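Local coordinates for protein ribokinase RBSK (Mycobacterium tuberculosis, PDB 3GO7) that probably catalyses the magnesium-dependent transfer of phosphate from ATP to O-5 of D-ribose, giving ribose 5-phosphate, as a homodimeric kinase of the PfkB family, at residues T111-V116 with T123-P128; D31-V36 with T52-G57; A19-V24 with G70-F75. All coordinates share one frame; numbering follows the deposited sequence.

Interaction 1: T111-V116 with T123-P128; sequences TAIIVV and TVLVAP. With RIB (alpha-D-ribofuranose), chain C.
Thr111 opens an antiparallel pairing with Ala127: its N donates to Ala127 O, and its O receives Ala127 N at 2.7 Å. The same O lies 3.3 Å from Val126 CA, a CA-H...O contact. Ala112 follows in a non-hydrogen-bonded pair with Val126, the two CA atoms 4.2 Å apart. Its methyl stands on the sugar side of the sheet, where CB comes to 3.4 Å from O2 of the bound ribofuranose; Val126 CG2 approaches the sugar at C1, and Val124 CG1 reaches O4 at 3.6 Å. The sugar thus rests on three small apolar groups. Ile113 N donates to Leu125 O at 2.7 Å, and Leu125 N donates back to Ile113 O, with both side chains on the other face. Ile113 O also accepts from a water that is hydrogen-bonded to Thr123 OG1. Ile114 returns to the sugar side beside Val124, the two pointing the same way; Ile114 CG1, anti to its own carbonyl carbon (chi1 -54°), meets Val124 CG2 at 4.1 Å. Val115 closes the series with two backbone bonds to Thr123, and its CB packs 3.3 Å from Thr123 OG1, a hydroxyl set between its own backbone N and carbonyl carbon (chi1 64°).
Beyond the pair, 110-116 joins strand 29-35 through backbone bonds of Ala112, Ile114 and Val116. The edge strand 122-127 continues the sheet in parallel into the second subunit, where Leu125 packs on Val36 of that subunit. This is the beta hairpin of the small four-stranded lid of ribokinases, which covers the sugar site with one face and joins the dimer through its edge and other face.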
ATOM      1  N   THR A 111       8.957   3.427  -0.252  1.00 29.13           N
ATOM      2  CA  THR A 111       7.702   2.872   0.201  1.00 28.47           C
ATOM      3  C   THR A 111       7.726   1.380  -0.030  1.00 29.33           C
ATOM      4  O   THR A 111       8.233   0.949  -1.054  1.00 30.21           O
ATOM      5  CB  THR A 111       6.527   3.456  -0.577  1.00 28.40           C
ATOM      6  OG1 THR A 111       6.615   4.879  -0.565  1.00 28.74           O
ATOM      7  CG2 THR A 111       5.188   3.023   0.042  1.00 25.71           C
ATOM      8  N   ALA A 112       7.169   0.603   0.905  1.00 29.00           N
ATOM      9  CA  ALA A 112       7.015  -0.823   0.733  1.00 28.75           C
ATOM     10  C   ALA A 112       5.610  -1.269   1.073  1.00 29.59           C
ATOM     11  O   ALA A 112       4.983  -0.759   2.023  1.00 30.73           O
ATOM     12  CB  ALA A 112       8.008  -1.596   1.576  1.00 27.77           C
ATOM     13  N   ILE A 113       5.135  -2.255   0.317  1.00 28.75           N
ATOM     14  CA  ILE A 113       3.889  -2.885   0.600  1.00 28.64           C
ATOM     15  C   ILE A 113       4.235  -4.282   1.028  1.00 29.67           C
ATOM     16  O   ILE A 113       4.829  -5.048   0.258  1.00 29.68           O
ATOM     17  CB  ILE A 113       2.970  -2.920  -0.669  1.00 28.84           C
ATOM     18  CG1 ILE A 113       2.903  -1.538  -1.347  1.00 26.85           C
ATOM     19  CG2 ILE A 113       1.621  -3.458  -0.337  1.00 26.71           C
ATOM     20  CD1 ILE A 113       2.513  -0.415  -0.449  1.00 24.57           C
ATOM     21  N   ILE A 114       3.898  -4.597   2.275  1.00 30.98           N
ATOM     22  CA  ILE A 114       3.951  -5.953   2.763  1.00 32.54           C
ATOM     23  C   ILE A 114       2.528  -6.516   2.841  1.00 34.00           C
ATOM     24  O   ILE A 114       1.595  -5.863   3.346  1.00 34.43           O
ATOM     25  CB  ILE A 114       4.630  -6.067   4.145  1.00 32.64           C
ATOM     26  CG1 ILE A 114       6.010  -5.427   4.136  1.00 31.93           C
ATOM     27  CG2 ILE A 114       4.876  -7.525   4.474  1.00 33.70           C
ATOM     28  CD1 ILE A 114       5.998  -4.015   4.389  1.00 32.70           C
ATOM     29  N   VAL A 115       2.363  -7.728   2.334  1.00 34.93           N
ATOM     30  CA  VAL A 115       1.091  -8.398   2.414  1.00 36.45           C
ATOM     31  C   VAL A 115       1.315  -9.701   3.185  1.00 38.26           C
ATOM     32  O   VAL A 115       2.196 -10.516   2.838  1.00 38.29           O
ATOM     33  CB  VAL A 115       0.505  -8.650   1.009  1.00 36.34           C
ATOM     34  CG1 VAL A 115      -0.881  -9.258   1.102  1.00 35.40           C
ATOM     35  CG2 VAL A 115       0.462  -7.340   0.218  1.00 35.80           C
ATOM     36  N   VAL A 116       0.550  -9.872   4.258  1.00 39.61           N
ATOM     37  CA  VAL A 116       0.647 -11.069   5.067  1.00 41.48           C
ATOM     38  C   VAL A 116      -0.687 -11.834   5.035  1.00 43.06           C
ATOM     39  O   VAL A 116      -1.773 -11.241   5.069  1.00 43.21           O
ATOM     40  CB  VAL A 116       1.097 -10.727   6.507  1.00 41.51           C
ATOM     41  CG1 VAL A 116       1.521 -12.002   7.242  1.00 42.89           C
ATOM     42  CG2 VAL A 116       2.271  -9.767   6.467  1.00 39.87           C
ATOM     43  N   THR A 123       4.493 -11.236   1.081  1.00 38.30           N
ATOM     44  CA  THR A 123       5.072 -10.722  -0.144  1.00 36.89           C
ATOM     45  C   THR A 123       5.522  -9.299   0.140  1.00 35.81           C
ATOM     46  O   THR A 123       4.857  -8.569   0.873  1.00 36.21           O
ATOM     47  CB  THR A 123       4.030 -10.642  -1.307  1.00 37.34           C
ATOM     48  OG1 THR A 123       2.996  -9.701  -0.968  1.00 38.16           O
ATOM     49  CG2 THR A 123       3.386 -12.009  -1.624  1.00 37.24           C
ATOM     50  N   VAL A 124       6.604  -8.870  -0.491  1.00 34.17           N
ATOM     51  CA  VAL A 124       7.124  -7.529  -0.271  1.00 32.92           C
ATOM     52  C   VAL A 124       7.319  -6.846  -1.616  1.00 32.80           C
ATOM     53  O   VAL A 124       7.952  -7.395  -2.517  1.00 33.56           O
ATOM     54  CB  VAL A 124       8.491  -7.551   0.530  1.00 32.93           C
ATOM     55  CG1 VAL A 124       9.154  -6.182   0.545  1.00 31.61           C
ATOM     56  CG2 VAL A 124       8.312  -8.095   1.946  1.00 30.57           C
ATOM     57  N   LEU A 125       6.794  -5.637  -1.735  1.00 31.89           N
ATOM     58  CA  LEU A 125       6.946  -4.836  -2.916  1.00 30.86           C
ATOM     59  C   LEU A 125       7.443  -3.423  -2.542  1.00 30.55           C
ATOM     60  O   LEU A 125       6.843  -2.763  -1.710  1.00 29.88           O
ATOM     61  CB  LEU A 125       5.589  -4.750  -3.596  1.00 30.92           C
ATOM     62  CG  LEU A 125       5.513  -3.775  -4.765  1.00 31.92           C
ATOM     63  CD1 LEU A 125       6.299  -4.354  -5.916  1.00 31.77           C
ATOM     64  CD2 LEU A 125       4.056  -3.496  -5.148  1.00 31.68           C
ATOM     65  N   VAL A 126       8.510  -2.953  -3.187  1.00 29.96           N
ATOM     66  CA  VAL A 126       9.180  -1.737  -2.768  1.00 29.37           C
ATOM     67  C   VAL A 126       9.280  -0.712  -3.895  1.00 29.38           C
ATOM     68  O   VAL A 126       9.685  -1.063  -4.998  1.00 29.51           O
ATOM     69  CB  VAL A 126      10.619  -2.054  -2.293  1.00 29.43           C
ATOM     70  CG1 VAL A 126      11.317  -0.803  -1.853  1.00 27.77           C
ATOM     71  CG2 VAL A 126      10.616  -3.089  -1.180  1.00 29.35           C
ATOM     72  N   ALA A 127       8.903   0.536  -3.631  1.00 28.86           N
ATOM     73  CA  ALA A 127       9.282   1.624  -4.503  1.00 29.37           C
ATOM     74  C   ALA A 127      10.397   2.317  -3.733  1.00 30.32           C
ATOM     75  O   ALA A 127      10.130   2.979  -2.731  1.00 29.89           O
ATOM     76  CB  ALA A 127       8.146   2.553  -4.774  1.00 28.65           C
ATOM     77  N   PRO A 128      11.665   2.110  -4.165  1.00 31.00           N
ATOM     78  CA  PRO A 128      12.800   2.524  -3.339  1.00 31.08           C
ATOM     79  C   PRO A 128      12.921   4.035  -3.128  1.00 31.53           C
ATOM     80  O   PRO A 128      13.558   4.441  -2.163  1.00 31.91           O
ATOM     81  CB  PRO A 128      14.023   1.975  -4.088  1.00 31.07           C
ATOM     82  CG  PRO A 128      13.562   1.636  -5.449  1.00 30.46           C
ATOM     83  CD  PRO A 128      12.084   1.441  -5.415  1.00 30.48           C
TER
HETATM   84  O5  RIB C 305      12.394  -7.375   4.679  1.00 32.86           O
HETATM   85  C5  RIB C 305      11.192  -6.589   4.826  1.00 35.26           C
HETATM   86  C4  RIB C 305      11.506  -5.155   4.353  1.00 34.32           C
HETATM   87  O4  RIB C 305      11.688  -5.118   2.940  1.00 35.17           O
HETATM   88  C3  RIB C 305      10.421  -4.131   4.622  1.00 33.05           C
HETATM   89  O3  RIB C 305      10.710  -3.419   5.824  1.00 32.32           O
HETATM   90  C2  RIB C 305      10.404  -3.228   3.382  1.00 33.13           C
HETATM   91  O2  RIB C 305      10.675  -1.839   3.623  1.00 31.04           O
HETATM   92  C1  RIB C 305      11.390  -3.831   2.406  1.00 32.13           C
HETATM   93  O1  RIB C 305      12.592  -3.071   2.313  1.00 32.42           O
HETATM   94  O   HOH W   1       3.736  -7.093  -1.424  1.00 29.81           O

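Interaction 2: D31-V36 with T52-G57. With RIB (alpha-D-ribofuranose), chain C.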
ATOM      1  N   ASP A  31       6.771   1.277   5.690  1.00 31.37           N
ATOM      2  CA  ASP A  31       6.024   0.081   5.363  1.00 31.99           C
ATOM      3  C   ASP A  31       4.510   0.268   5.528  1.00 32.10           C
ATOM      4  O   ASP A  31       4.052   0.769   6.565  1.00 32.31           O
ATOM      5  CB  ASP A  31       6.477  -1.085   6.252  1.00 31.44           C
ATOM      6  CG  ASP A  31       7.873  -1.590   5.908  1.00 32.23           C
ATOM      7  OD1 ASP A  31       8.417  -1.201   4.855  1.00 31.66           O
ATOM      8  OD2 ASP A  31       8.432  -2.384   6.700  1.00 33.36           O
ATOM      9  N   LEU A  32       3.753  -0.151   4.510  1.00 31.95           N
ATOM     10  CA  LEU A  32       2.317  -0.347   4.610  1.00 31.63           C
ATOM     11  C   LEU A  32       2.070  -1.854   4.665  1.00 32.57           C
ATOM     12  O   LEU A  32       2.320  -2.582   3.677  1.00 33.51           O
ATOM     13  CB  LEU A  32       1.605   0.270   3.410  1.00 31.32           C
ATOM     14  CG  LEU A  32       1.805   1.773   3.121  1.00 31.18           C
ATOM     15  CD1 LEU A  32       0.956   2.224   1.935  1.00 30.39           C
ATOM     16  CD2 LEU A  32       1.468   2.623   4.309  1.00 30.38           C
ATOM     17  N   THR A  33       1.615  -2.344   5.818  1.00 32.50           N
ATOM     18  CA  THR A  33       1.381  -3.777   5.987  1.00 32.36           C
ATOM     19  C   THR A  33      -0.104  -4.139   5.968  1.00 33.56           C
ATOM     20  O   THR A  33      -0.899  -3.651   6.788  1.00 33.71           O
ATOM     21  CB  THR A  33       2.011  -4.320   7.269  1.00 32.11           C
ATOM     22  OG1 THR A  33       3.380  -3.889   7.369  1.00 31.01           O
ATOM     23  CG2 THR A  33       1.919  -5.849   7.301  1.00 30.15           C
ATOM     24  N   PHE A  34      -0.465  -5.019   5.042  1.00 34.64           N
ATOM     25  CA  PHE A  34      -1.838  -5.432   4.872  1.00 35.92           C
ATOM     26  C   PHE A  34      -1.975  -6.864   5.351  1.00 37.57           C
ATOM     27  O   PHE A  34      -1.138  -7.734   5.012  1.00 38.39           O
ATOM     28  CB  PHE A  34      -2.210  -5.344   3.391  1.00 35.17           C
ATOM     29  CG  PHE A  34      -2.197  -3.938   2.840  1.00 34.55           C
ATOM     30  CD1 PHE A  34      -3.386  -3.263   2.604  1.00 32.12           C
ATOM     31  CD2 PHE A  34      -1.000  -3.297   2.534  1.00 33.83           C
ATOM     32  CE1 PHE A  34      -3.394  -1.971   2.093  1.00 31.04           C
ATOM     33  CE2 PHE A  34      -1.007  -2.013   2.017  1.00 34.61           C
ATOM     34  CZ  PHE A  34      -2.224  -1.348   1.804  1.00 33.05           C
ATOM     35  N   VAL A  35      -3.015  -7.121   6.136  1.00 39.33           N
ATOM     36  CA  VAL A  35      -3.397  -8.502   6.455  1.00 41.25           C
ATOM     37  C   VAL A  35      -4.519  -8.979   5.531  1.00 42.56           C
ATOM     38  O   VAL A  35      -5.573  -8.342   5.407  1.00 42.03           O
ATOM     39  CB  VAL A  35      -3.819  -8.726   7.945  1.00 41.65           C
ATOM     40  CG1 VAL A  35      -4.036 -10.243   8.207  1.00 40.85           C
ATOM     41  CG2 VAL A  35      -2.768  -8.168   8.906  1.00 40.93           C
ATOM     42  N   VAL A  36      -4.278 -10.111   4.886  1.00 44.24           N
ATOM     43  CA  VAL A  36      -5.285 -10.691   4.016  1.00 46.10           C
ATOM     44  C   VAL A  36      -5.575 -12.142   4.388  1.00 47.91           C
ATOM     45  O   VAL A  36      -4.866 -12.767   5.167  1.00 48.59           O
ATOM     46  CB  VAL A  36      -4.875 -10.598   2.522  1.00 45.63           C
ATOM     47  CG1 VAL A  36      -4.567  -9.160   2.155  1.00 44.17           C
ATOM     48  CG2 VAL A  36      -3.685 -11.521   2.222  1.00 45.12           C
ATOM     49  N   THR A  52      -1.364  -1.406   8.544  1.00 36.25           N
ATOM     50  CA  THR A  52      -0.504  -0.621   9.428  1.00 35.91           C
ATOM     51  C   THR A  52       0.528   0.151   8.632  1.00 35.92           C
ATOM     52  O   THR A  52       0.873  -0.211   7.511  1.00 36.51           O
ATOM     53  CB  THR A  52       0.229  -1.487  10.516  1.00 36.26           C
ATOM     54  OG1 THR A  52       1.108  -2.447   9.891  1.00 34.90           O
ATOM     55  CG2 THR A  52      -0.780  -2.207  11.417  1.00 35.82           C
ATOM     56  N   ARG A  53       1.037   1.210   9.228  1.00 35.45           N
ATOM     57  CA  ARG A  53       1.996   2.062   8.577  1.00 35.03           C
ATOM     58  C   ARG A  53       3.108   2.206   9.602  1.00 35.48           C
ATOM     59  O   ARG A  53       2.901   2.834  10.639  1.00 35.60           O
ATOM     60  CB  ARG A  53       1.352   3.402   8.256  1.00 34.69           C
ATOM     61  CG  ARG A  53       2.228   4.377   7.520  1.00 33.80           C
ATOM     62  CD  ARG A  53       1.591   5.734   7.480  1.00 32.18           C
ATOM     63  NE  ARG A  53       2.498   6.712   6.899  1.00 32.77           N
ATOM     64  CZ  ARG A  53       3.258   7.525   7.625  1.00 34.22           C
ATOM     65  NH1 ARG A  53       3.210   7.436   8.956  1.00 35.09           N
ATOM     66  NH2 ARG A  53       4.069   8.411   7.040  1.00 31.37           N
ATOM     67  N   THR A  54       4.272   1.599   9.319  1.00 34.85           N
ATOM     68  CA  THR A  54       5.354   1.495  10.280  1.00 34.44           C
ATOM     69  C   THR A  54       6.668   1.669   9.524  1.00 34.89           C
ATOM     70  O   THR A  54       6.775   1.308   8.350  1.00 35.09           O
ATOM     71  CB  THR A  54       5.376   0.098  11.006  1.00 34.99           C
ATOM     72  OG1 THR A  54       5.493  -0.969  10.042  1.00 35.13           O
ATOM     73  CG2 THR A  54       4.113  -0.133  11.884  1.00 32.69           C
ATOM     74  N   PRO A  55       7.669   2.258  10.180  1.00 34.66           N
ATOM     75  CA  PRO A  55       9.019   2.323   9.588  1.00 34.16           C
ATOM     76  C   PRO A  55       9.697   0.982   9.342  1.00 34.09           C
ATOM     77  O   PRO A  55       9.635   0.046  10.169  1.00 34.25           O
ATOM     78  CB  PRO A  55       9.803   3.122  10.612  1.00 34.08           C
ATOM     79  CG  PRO A  55       8.694   3.966  11.316  1.00 35.29           C
ATOM     80  CD  PRO A  55       7.577   2.992  11.452  1.00 33.57           C
ATOM     81  N   GLY A  56      10.381   0.900   8.212  1.00 33.57           N
ATOM     82  CA  GLY A  56      11.075  -0.319   7.864  1.00 32.99           C
ATOM     83  C   GLY A  56      12.153  -0.100   6.842  1.00 32.47           C
ATOM     84  O   GLY A  56      12.843   0.919   6.882  1.00 31.68           O
ATOM     85  N   GLY A  57      12.256  -1.047   5.902  1.00 32.14           N
ATOM     86  CA  GLY A  57      13.398  -1.123   4.988  1.00 32.49           C
ATOM     87  C   GLY A  57      14.378  -2.188   5.463  1.00 32.97           C
ATOM     88  O   GLY A  57      14.663  -2.284   6.668  1.00 32.92           O
TER
HETATM   89  O5  RIB C 305      12.394  -7.375   4.679  1.00 32.86           O
HETATM   90  C5  RIB C 305      11.192  -6.589   4.826  1.00 35.26           C
HETATM   91  C4  RIB C 305      11.506  -5.155   4.353  1.00 34.32           C
HETATM   92  O4  RIB C 305      11.688  -5.118   2.940  1.00 35.17           O
HETATM   93  C3  RIB C 305      10.421  -4.131   4.622  1.00 33.05           C
HETATM   94  O3  RIB C 305      10.710  -3.419   5.824  1.00 32.32           O
HETATM   95  C2  RIB C 305      10.404  -3.228   3.382  1.00 33.13           C
HETATM   96  O2  RIB C 305      10.675  -1.839   3.623  1.00 31.04           O
HETATM   97  C1  RIB C 305      11.390  -3.831   2.406  1.00 32.13           C
HETATM   98  O1  RIB C 305      12.592  -3.071   2.313  1.00 32.42           O
HETATM   99  O   HOH W   2       3.301  -1.352   8.410  1.00 37.07           O
HETATM  100  O   HOH W   3       7.932  -1.692   9.225  1.00 37.22           O
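Asp31 holds the bound ribofuranose with both carboxylate oxygens: O2 of the sugar donates to OD1 and O3 to OD2, each at 2.7 Å. Gly57 N, across the contact, donates to the same O3 at 2.8 Å, so this hydroxyl both gives and receives a hydrogen bond. With CG beside its own backbone N (chi1 -71°), the carboxylate meets the sugar at its O2/O3 edge. A water hydrogen-bonded to Asp31 OD2, Thr54 OG1 and Pro55 O ties the sugar-binding acid to the facing strand. A second water is bonded to Asp31 O and to three threonine hydroxyls, Thr33 OG1 (2.7 Å), Thr52 OG1 and Thr54 OG1, all on the Asp31 face. The backbone pairing is antiparallel: Asp31 and Thr54 share two bonds, as do Thr33 and Thr52.

These strands, 29-35 and the edge strand 50-56, belong to the lid sheet of the PfkB kinases. The second strand runs out through Gly56 and Gly57 toward helix 58-68, and Gly57 is its N-cap. Gly56 lies against the acid, its CA 3.6 Å from Asp31 OD2, leaving no room there for a side chain.

The side chains of Thr33 and Thr52 lie side by side, pointing the same way, with Thr33 CB 3.3 Å from Thr52 OG1. On the reverse face Leu32 and Arg53 cross obliquely, Leu32 CD2 resting on Arg53 CG at 3.7 Å, while Arg53, extended from CG to NE, hydrogen-bonds Gln87 through NH1. Leu32 also packs on Leu32 of the second subunit.

Interaction 3: A19-V24 with G70-F75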
ATOM      1  N   ALA A  19      32.615  -4.841  22.142  1.00 50.89           N
ATOM      2  CA  ALA A  19      31.220  -4.557  21.656  1.00 51.27           C
ATOM      3  C   ALA A  19      31.244  -4.274  20.143  1.00 51.04           C
ATOM      4  O   ALA A  19      31.779  -3.242  19.709  1.00 51.61           O
ATOM      5  CB  ALA A  19      30.612  -3.382  22.425  1.00 51.24           C
ATOM      6  N   PRO A  20      30.678  -5.191  19.328  1.00 50.51           N
ATOM      7  CA  PRO A  20      31.001  -5.198  17.879  1.00 49.61           C
ATOM      8  C   PRO A  20      30.465  -3.975  17.151  1.00 48.74           C
ATOM      9  O   PRO A  20      29.365  -3.522  17.420  1.00 48.12           O
ATOM     10  CB  PRO A  20      30.333  -6.473  17.358  1.00 49.17           C
ATOM     11  CG  PRO A  20      29.981  -7.257  18.587  1.00 50.82           C
ATOM     12  CD  PRO A  20      29.716  -6.245  19.674  1.00 50.25           C
ATOM     13  N   ARG A  21      31.263  -3.438  16.247  1.00 48.18           N
ATOM     14  CA  ARG A  21      30.856  -2.266  15.511  1.00 47.92           C
ATOM     15  C   ARG A  21      30.373  -2.713  14.126  1.00 46.74           C
ATOM     16  O   ARG A  21      31.197  -3.069  13.261  1.00 46.55           O
ATOM     17  CB  ARG A  21      32.016  -1.258  15.377  1.00 48.45           C
ATOM     18  CG  ARG A  21      32.486  -0.599  16.668  1.00 50.97           C
ATOM     19  CD  ARG A  21      33.862   0.015  16.461  1.00 55.79           C
ATOM     20  NE  ARG A  21      34.796  -0.981  15.914  1.00 61.79           N
ATOM     21  CZ  ARG A  21      35.941  -0.715  15.269  1.00 63.66           C
ATOM     22  NH1 ARG A  21      36.350   0.536  15.067  1.00 64.34           N
ATOM     23  NH2 ARG A  21      36.681  -1.720  14.804  1.00 64.33           N
ATOM     24  N   VAL A  22      29.051  -2.684  13.932  1.00 44.73           N
ATOM     25  CA  VAL A  22      28.419  -3.038  12.668  1.00 42.64           C
ATOM     26  C   VAL A  22      28.007  -1.783  11.938  1.00 42.06           C
ATOM     27  O   VAL A  22      27.346  -0.922  12.499  1.00 41.22           O
ATOM     28  CB  VAL A  22      27.147  -3.888  12.880  1.00 42.61           C
ATOM     29  CG1 VAL A  22      26.375  -4.059  11.569  1.00 40.12           C
ATOM     30  CG2 VAL A  22      27.488  -5.214  13.501  1.00 41.77           C
ATOM     31  N   CYS A  23      28.392  -1.715  10.666  1.00 42.07           N
ATOM     32  CA  CYS A  23      27.961  -0.670   9.773  1.00 40.67           C
ATOM     33  C   CYS A  23      27.059  -1.159   8.611  1.00 39.49           C
ATOM     34  O   CYS A  23      27.514  -1.803   7.678  1.00 38.78           O
ATOM     35  CB  CYS A  23      29.161   0.083   9.231  1.00 40.52           C
ATOM     36  SG  CYS A  23      28.659   1.260   7.921  1.00 45.77           S
ATOM     37  N   VAL A  24      25.780  -0.803   8.685  1.00 38.28           N
ATOM     38  CA  VAL A  24      24.786  -1.091   7.664  1.00 36.70           C
ATOM     39  C   VAL A  24      24.714   0.024   6.627  1.00 36.08           C
ATOM     40  O   VAL A  24      24.400   1.160   6.953  1.00 36.01           O
ATOM     41  CB  VAL A  24      23.384  -1.244   8.286  1.00 36.57           C
ATOM     42  CG1 VAL A  24      22.426  -1.922   7.302  1.00 36.74           C
ATOM     43  CG2 VAL A  24      23.457  -2.020   9.586  1.00 34.91           C
ATOM     44  N   GLY A  70      22.988  -6.360  20.486  1.00 42.62           N
ATOM     45  CA  GLY A  70      24.127  -5.923  21.298  1.00 42.42           C
ATOM     46  C   GLY A  70      25.236  -5.221  20.551  1.00 42.82           C
ATOM     47  O   GLY A  70      26.233  -4.820  21.149  1.00 43.57           O
ATOM     48  N   ALA A  71      25.091  -5.074  19.241  1.00 43.02           N
ATOM     49  CA  ALA A  71      26.107  -4.391  18.455  1.00 42.81           C
ATOM     50  C   ALA A  71      26.033  -2.866  18.597  1.00 43.28           C
ATOM     51  O   ALA A  71      25.031  -2.293  19.063  1.00 43.22           O
ATOM     52  CB  ALA A  71      25.989  -4.790  17.016  1.00 42.72           C
ATOM     53  N   GLN A  72      27.105  -2.217  18.191  1.00 43.30           N
ATOM     54  CA  GLN A  72      27.159  -0.786  18.164  1.00 44.61           C
ATOM     55  C   GLN A  72      27.046  -0.415  16.684  1.00 43.27           C
ATOM     56  O   GLN A  72      27.927  -0.727  15.895  1.00 42.48           O
ATOM     57  CB  GLN A  72      28.473  -0.339  18.789  1.00 44.46           C
ATOM     58  CG  GLN A  72      28.669   1.165  18.945  1.00 48.24           C
ATOM     59  CD  GLN A  72      30.103   1.483  19.400  1.00 48.90           C
ATOM     60  OE1 GLN A  72      30.691   0.726  20.188  1.00 55.80           O
ATOM     61  NE2 GLN A  72      30.678   2.583  18.891  1.00 51.92           N
ATOM     62  N   VAL A  73      25.937   0.232  16.312  1.00 42.91           N
ATOM     63  CA  VAL A  73      25.489   0.266  14.911  1.00 41.96           C
ATOM     64  C   VAL A  73      25.361   1.654  14.283  1.00 41.66           C
ATOM     65  O   VAL A  73      24.746   2.534  14.840  1.00 41.83           O
ATOM     66  CB  VAL A  73      24.140  -0.428  14.779  1.00 41.44           C
ATOM     67  CG1 VAL A  73      23.713  -0.482  13.336  1.00 42.16           C
ATOM     68  CG2 VAL A  73      24.209  -1.809  15.352  1.00 41.57           C
ATOM     69  N   GLN A  74      25.949   1.828  13.112  1.00 41.81           N
ATOM     70  CA  GLN A  74      25.751   3.010  12.291  1.00 41.93           C
ATOM     71  C   GLN A  74      25.012   2.601  11.014  1.00 41.57           C
ATOM     72  O   GLN A  74      25.305   1.556  10.411  1.00 41.58           O
ATOM     73  CB  GLN A  74      27.084   3.636  11.904  1.00 42.15           C
ATOM     74  CG  GLN A  74      27.877   4.249  13.053  1.00 45.23           C
ATOM     75  CD  GLN A  74      27.299   5.572  13.527  1.00 49.97           C
ATOM     76  OE1 GLN A  74      26.633   6.302  12.764  1.00 51.22           O
ATOM     77  NE2 GLN A  74      27.546   5.893  14.797  1.00 50.56           N
ATOM     78  N   PHE A  75      24.056   3.431  10.616  1.00 40.52           N
ATOM     79  CA  PHE A  75      23.304   3.234   9.404  1.00 39.65           C
ATOM     80  C   PHE A  75      23.682   4.311   8.417  1.00 39.33           C
ATOM     81  O   PHE A  75      23.813   5.488   8.763  1.00 38.45           O
ATOM     82  CB  PHE A  75      21.793   3.277   9.692  1.00 39.72           C
ATOM     83  CG  PHE A  75      20.938   3.200   8.454  1.00 40.19           C
ATOM     84  CD1 PHE A  75      20.775   1.990   7.769  1.00 40.36           C
ATOM     85  CD2 PHE A  75      20.305   4.329   7.963  1.00 39.31           C
ATOM     86  CE1 PHE A  75      20.004   1.928   6.622  1.00 40.04           C
ATOM     87  CE2 PHE A  75      19.533   4.269   6.828  1.00 39.50           C
ATOM     88  CZ  PHE A  75      19.380   3.069   6.148  1.00 39.59           C
TER
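Two neighbouring parallel strands of the large central sheet, 21-25 and 72-80, meet here in register, their short axes 19° apart. Gln72 N donates to Pro20 O at 2.7 Å, and Gln72 O accepts Val22 N. Two residues on, Val22 O receives Gln74 N at 3.1 Å, and Val24 N returns to Gln74 O. Between these bonds Val73 CA approaches Val22 O at 3.3 Å.

On one face Val22 CG2 meets Ala71 CB at 3.8 Å. Val24 lies across Val73, with Val24 CG2 4.1 Å from Val73 CG1, and Val24 CB sits 4.2 Å from Phe75 CD1; helix 58-68 packs over Val24 and Val73 with its alanines. The other face is more polar. Arg21 and Gln72 run alongside each other, Arg21 CG to Gln72 OE1 at 4.2 Å, their guanidinium and amide planes 62° apart, while the arginine's NH2 forms a salt bridge with Asp145.

Gly70, at positive phi, ends the preceding helix in a Schellman motif and releases the chain into the second strand. Parallel strands with a helix laid over one face are characteristic of the alpha/beta core of the ribokinase fold.

In the fold
Interactions 1 and 2 share the lid sheet, their centres 8 Å apart: strands 110-116 and 29-35 are neighbours, with Phe34 N bonded to Ile114 O at 2.8 Å. Ile114 CD1 packs on Asp31 CG at 3.4 Å, so an isoleucine of interaction 1 lies against the sugar-binding acid of interaction 2. Both touch the ribose, which is also hydrogen-bonded by Asn29, Lys58, Asn61, Glu152 and Asp248, the predicted proton acceptor, and both touch the second subunit. Interaction 3 lies in the central sheet, its centre about 25 Å from that of interaction 2. Chain leaving 21-25 enters 29-35, and helix 58-68 leads from Gly57 back to Gly70, linking core and lid.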